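Local structure of prephenate dehydrogenase (Aquifex aeolicus, 2G5C) at residues Val141-Thr146 / Gly166-Met171. The protein probably catalyses the NAD-dependent oxidative decarboxylation of prephenate to 3-(4-hydroxyphenyl)pyruvate, a step of tyrosine biosynthesis. Numbering follows the deposited sequence.
Sequences VILTPT and GVVEYM
V141-L143 and V168-Y170 pair as parallel strands, their N-to-C directions 32° apart, through four backbone hydrogen bonds: V141 N to V167 O, E169 N to V141 O, L143 N to E169 O and M171 N to L143 O. They are the two strands of a beta-alpha-beta unit at one edge of the sheet in the Rossmann-type nucleotide-binding domain; helix 151-163 makes the crossover, and strand 167-170 is the outermost strand on this side within the chain. The first bond is bent at its acceptor, V141 N lying 52° out of the V167 carbonyl plane, while the other three run nearly along their C=O axes. V141 O and L143 O each also receive a CA-H contact, from V168 and Y170.

V141, L143, V168 and Y170 share the face covered by the crossover helix, where W161 meets V141 and L143. V168 CG1 meets L143 CG at 3.8 Å, and V168 CG2 lies 4.1 Å from V141 CB. The Y170 ring meets L143 obliquely, Y170 CD1 being 3.8 Å from L143 CB, and P145 CG lies over one face of the ring, the proline crossing the tyrosine side chain at about a right angle. On the other face of the sheet I142 spreads its two branches. I142 CG2 lies 3.8 Å from both CG and SE of M171, a selenomethionine that also touches V179 of helix 173-201. The E169 side chain packs against Y211 of the second subunit. E169 CG, between its backbone N and carbonyl carbon (chi1 54°), leans toward the I142 side chain, and I142 CD1, the end of the other branch, lies 3.3 Å from E169 CG, a tight apolar contact.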
ATOM      1  N   VAL A 141      -6.883  19.765  -8.154  1.00 36.03           N
ATOM      2  CA  VAL A 141      -8.319  19.975  -8.022  1.00 33.51           C
ATOM      3  C   VAL A 141      -8.954  19.735  -9.383  1.00 32.08           C
ATOM      4  O   VAL A 141      -8.646  20.419 -10.360  1.00 31.53           O
ATOM      5  CB  VAL A 141      -8.655  21.402  -7.556  1.00 34.11           C
ATOM      6  CG1 VAL A 141     -10.164  21.597  -7.553  1.00 32.87           C
ATOM      7  CG2 VAL A 141      -8.100  21.636  -6.162  1.00 33.22           C
ATOM      8  N   ILE A 142      -9.839  18.749  -9.441  1.00 31.40           N
ATOM      9  CA  ILE A 142     -10.505  18.401 -10.683  1.00 30.04           C
ATOM     10  C   ILE A 142     -11.903  18.999 -10.778  1.00 29.42           C
ATOM     11  O   ILE A 142     -12.781  18.687  -9.968  1.00 27.87           O
ATOM     12  CB  ILE A 142     -10.641  16.872 -10.834  1.00 30.27           C
ATOM     13  CG1 ILE A 142      -9.324  16.181 -10.465  1.00 33.64           C
ATOM     14  CG2 ILE A 142     -11.045  16.529 -12.258  1.00 29.08           C
ATOM     15  CD1 ILE A 142      -8.160  16.542 -11.354  1.00 32.87           C
ATOM     16  N   LEU A 143     -12.105  19.865 -11.764  1.00 27.94           N
ATOM     17  CA  LEU A 143     -13.412  20.461 -11.987  1.00 27.18           C
ATOM     18  C   LEU A 143     -13.962  19.719 -13.193  1.00 26.79           C
ATOM     19  O   LEU A 143     -13.220  19.414 -14.130  1.00 27.74           O
ATOM     20  CB  LEU A 143     -13.293  21.962 -12.274  1.00 26.59           C
ATOM     21  CG  LEU A 143     -12.695  22.797 -11.134  1.00 25.63           C
ATOM     22  CD1 LEU A 143     -12.929  24.277 -11.405  1.00 24.06           C
ATOM     23  CD2 LEU A 143     -13.341  22.401  -9.807  1.00 25.95           C
ATOM     24  N   THR A 144     -15.249  19.400 -13.158  1.00 25.98           N
ATOM     25  CA  THR A 144     -15.866  18.666 -14.251  1.00 26.79           C
ATOM     26  C   THR A 144     -16.953  19.470 -14.957  1.00 27.87           C
ATOM     27  O   THR A 144     -18.147  19.236 -14.767  1.00 27.74           O
ATOM     28  CB  THR A 144     -16.459  17.329 -13.755  1.00 25.72           C
ATOM     29  OG1 THR A 144     -17.471  17.580 -12.776  1.00 25.22           O
ATOM     30  CG2 THR A 144     -15.369  16.469 -13.128  1.00 25.50           C
ATOM     31  N   PRO A 145     -16.546  20.440 -15.783  1.00 29.11           N
ATOM     32  CA  PRO A 145     -17.533  21.248 -16.498  1.00 31.70           C
ATOM     33  C   PRO A 145     -18.156  20.458 -17.645  1.00 34.02           C
ATOM     34  O   PRO A 145     -17.556  19.514 -18.167  1.00 32.51           O
ATOM     35  CB  PRO A 145     -16.709  22.432 -16.988  1.00 30.98           C
ATOM     36  CG  PRO A 145     -15.385  21.799 -17.276  1.00 31.08           C
ATOM     37  CD  PRO A 145     -15.177  20.911 -16.061  1.00 29.00           C
ATOM     38  N   THR A 146     -19.372  20.836 -18.014  1.00 35.91           N
ATOM     39  CA  THR A 146     -20.089  20.195 -19.107  1.00 37.60           C
ATOM     40  C   THR A 146     -20.464  21.290 -20.101  1.00 39.21           C
ATOM     41  O   THR A 146     -19.948  22.409 -20.026  1.00 38.28           O
ATOM     42  CB  THR A 146     -21.380  19.518 -18.621  1.00 37.03           C
ATOM     43  OG1 THR A 146     -22.304  20.519 -18.174  1.00 38.06           O
ATOM     44  CG2 THR A 146     -21.081  18.560 -17.481  1.00 36.73           C
ATOM     45  N   GLY A 166      -4.660  25.349  -4.741  1.00 39.92           N
ATOM     46  CA  GLY A 166      -5.000  24.257  -5.635  1.00 39.13           C
ATOM     47  C   GLY A 166      -4.491  24.394  -7.060  1.00 39.63           C
ATOM     48  O   GLY A 166      -4.300  25.505  -7.559  1.00 40.57           O
ATOM     49  N   VAL A 167      -4.267  23.252  -7.709  1.00 39.14           N
ATOM     50  CA  VAL A 167      -3.800  23.198  -9.092  1.00 38.47           C
ATOM     51  C   VAL A 167      -4.938  22.588  -9.902  1.00 37.85           C
ATOM     52  O   VAL A 167      -5.122  21.372  -9.919  1.00 37.93           O
ATOM     53  CB  VAL A 167      -2.538  22.316  -9.226  1.00 39.05           C
ATOM     54  CG1 VAL A 167      -2.117  22.219 -10.685  1.00 40.44           C
ATOM     55  CG2 VAL A 167      -1.410  22.903  -8.394  1.00 39.09           C
ATOM     56  N   VAL A 168      -5.692  23.445 -10.581  1.00 36.08           N
ATOM     57  CA  VAL A 168      -6.852  23.016 -11.346  1.00 34.88           C
ATOM     58  C   VAL A 168      -6.626  22.487 -12.760  1.00 35.88           C
ATOM     59  O   VAL A 168      -5.775  22.976 -13.505  1.00 35.71           O
ATOM     60  CB  VAL A 168      -7.886  24.163 -11.421  1.00 33.80           C
ATOM     61  CG1 VAL A 168      -9.158  23.691 -12.112  1.00 32.99           C
ATOM     62  CG2 VAL A 168      -8.187  24.668 -10.022  1.00 32.11           C
ATOM     63  N   GLU A 169      -7.418  21.475 -13.105  1.00 36.09           N
ATOM     64  CA  GLU A 169      -7.401  20.845 -14.418  1.00 37.23           C
ATOM     65  C   GLU A 169      -8.830  20.367 -14.651  1.00 36.88           C
ATOM     66  O   GLU A 169      -9.571  20.145 -13.692  1.00 37.58           O
ATOM     67  CB  GLU A 169      -6.415  19.668 -14.453  1.00 39.78           C
ATOM     68  CG  GLU A 169      -6.621  18.627 -13.374  1.00 43.71           C
ATOM     69  CD  GLU A 169      -5.565  17.533 -13.408  1.00 46.89           C
ATOM     70  OE1 GLU A 169      -5.528  16.762 -14.392  1.00 47.75           O
ATOM     71  OE2 GLU A 169      -4.765  17.447 -12.452  1.00 49.39           O
ATOM     72  N   TYR A 170      -9.224  20.216 -15.912  1.00 36.30           N
ATOM     73  CA  TYR A 170     -10.585  19.797 -16.225  1.00 36.49           C
ATOM     74  C   TYR A 170     -10.715  18.385 -16.771  1.00 35.04           C
ATOM     75  O   TYR A 170      -9.849  17.903 -17.492  1.00 33.93           O
ATOM     76  CB  TYR A 170     -11.227  20.764 -17.231  1.00 39.12           C
ATOM     77  CG  TYR A 170     -11.208  22.224 -16.825  1.00 42.38           C
ATOM     78  CD1 TYR A 170     -11.293  22.602 -15.484  1.00 43.41           C
ATOM     79  CD2 TYR A 170     -11.143  23.232 -17.789  1.00 44.01           C
ATOM     80  CE1 TYR A 170     -11.313  23.941 -15.113  1.00 44.96           C
ATOM     81  CE2 TYR A 170     -11.165  24.575 -17.428  1.00 45.33           C
ATOM     82  CZ  TYR A 170     -11.250  24.922 -16.090  1.00 46.47           C
ATOM     83  OH  TYR A 170     -11.275  26.249 -15.725  1.00 49.03           O
HETATM   84  N   MSE A 171     -11.827  17.740 -16.428  1.00 33.92           N
HETATM   85  CA  MSE A 171     -12.136  16.387 -16.877  1.00 33.26           C
HETATM   86  C   MSE A 171     -13.644  16.290 -17.009  1.00 31.17           C
HETATM   87  O   MSE A 171     -14.369  16.940 -16.264  1.00 32.84           O
HETATM   88  CB  MSE A 171     -11.693  15.344 -15.845  1.00 36.06           C
HETATM   89  CG  MSE A 171     -10.203  15.164 -15.675  1.00 38.66           C
HETATM   90 SE   MSE A 171      -9.864  13.656 -14.494  1.00 46.14          SE
HETATM   91  CE  MSE A 171     -10.489  12.236 -15.618  1.00 42.03           C
TER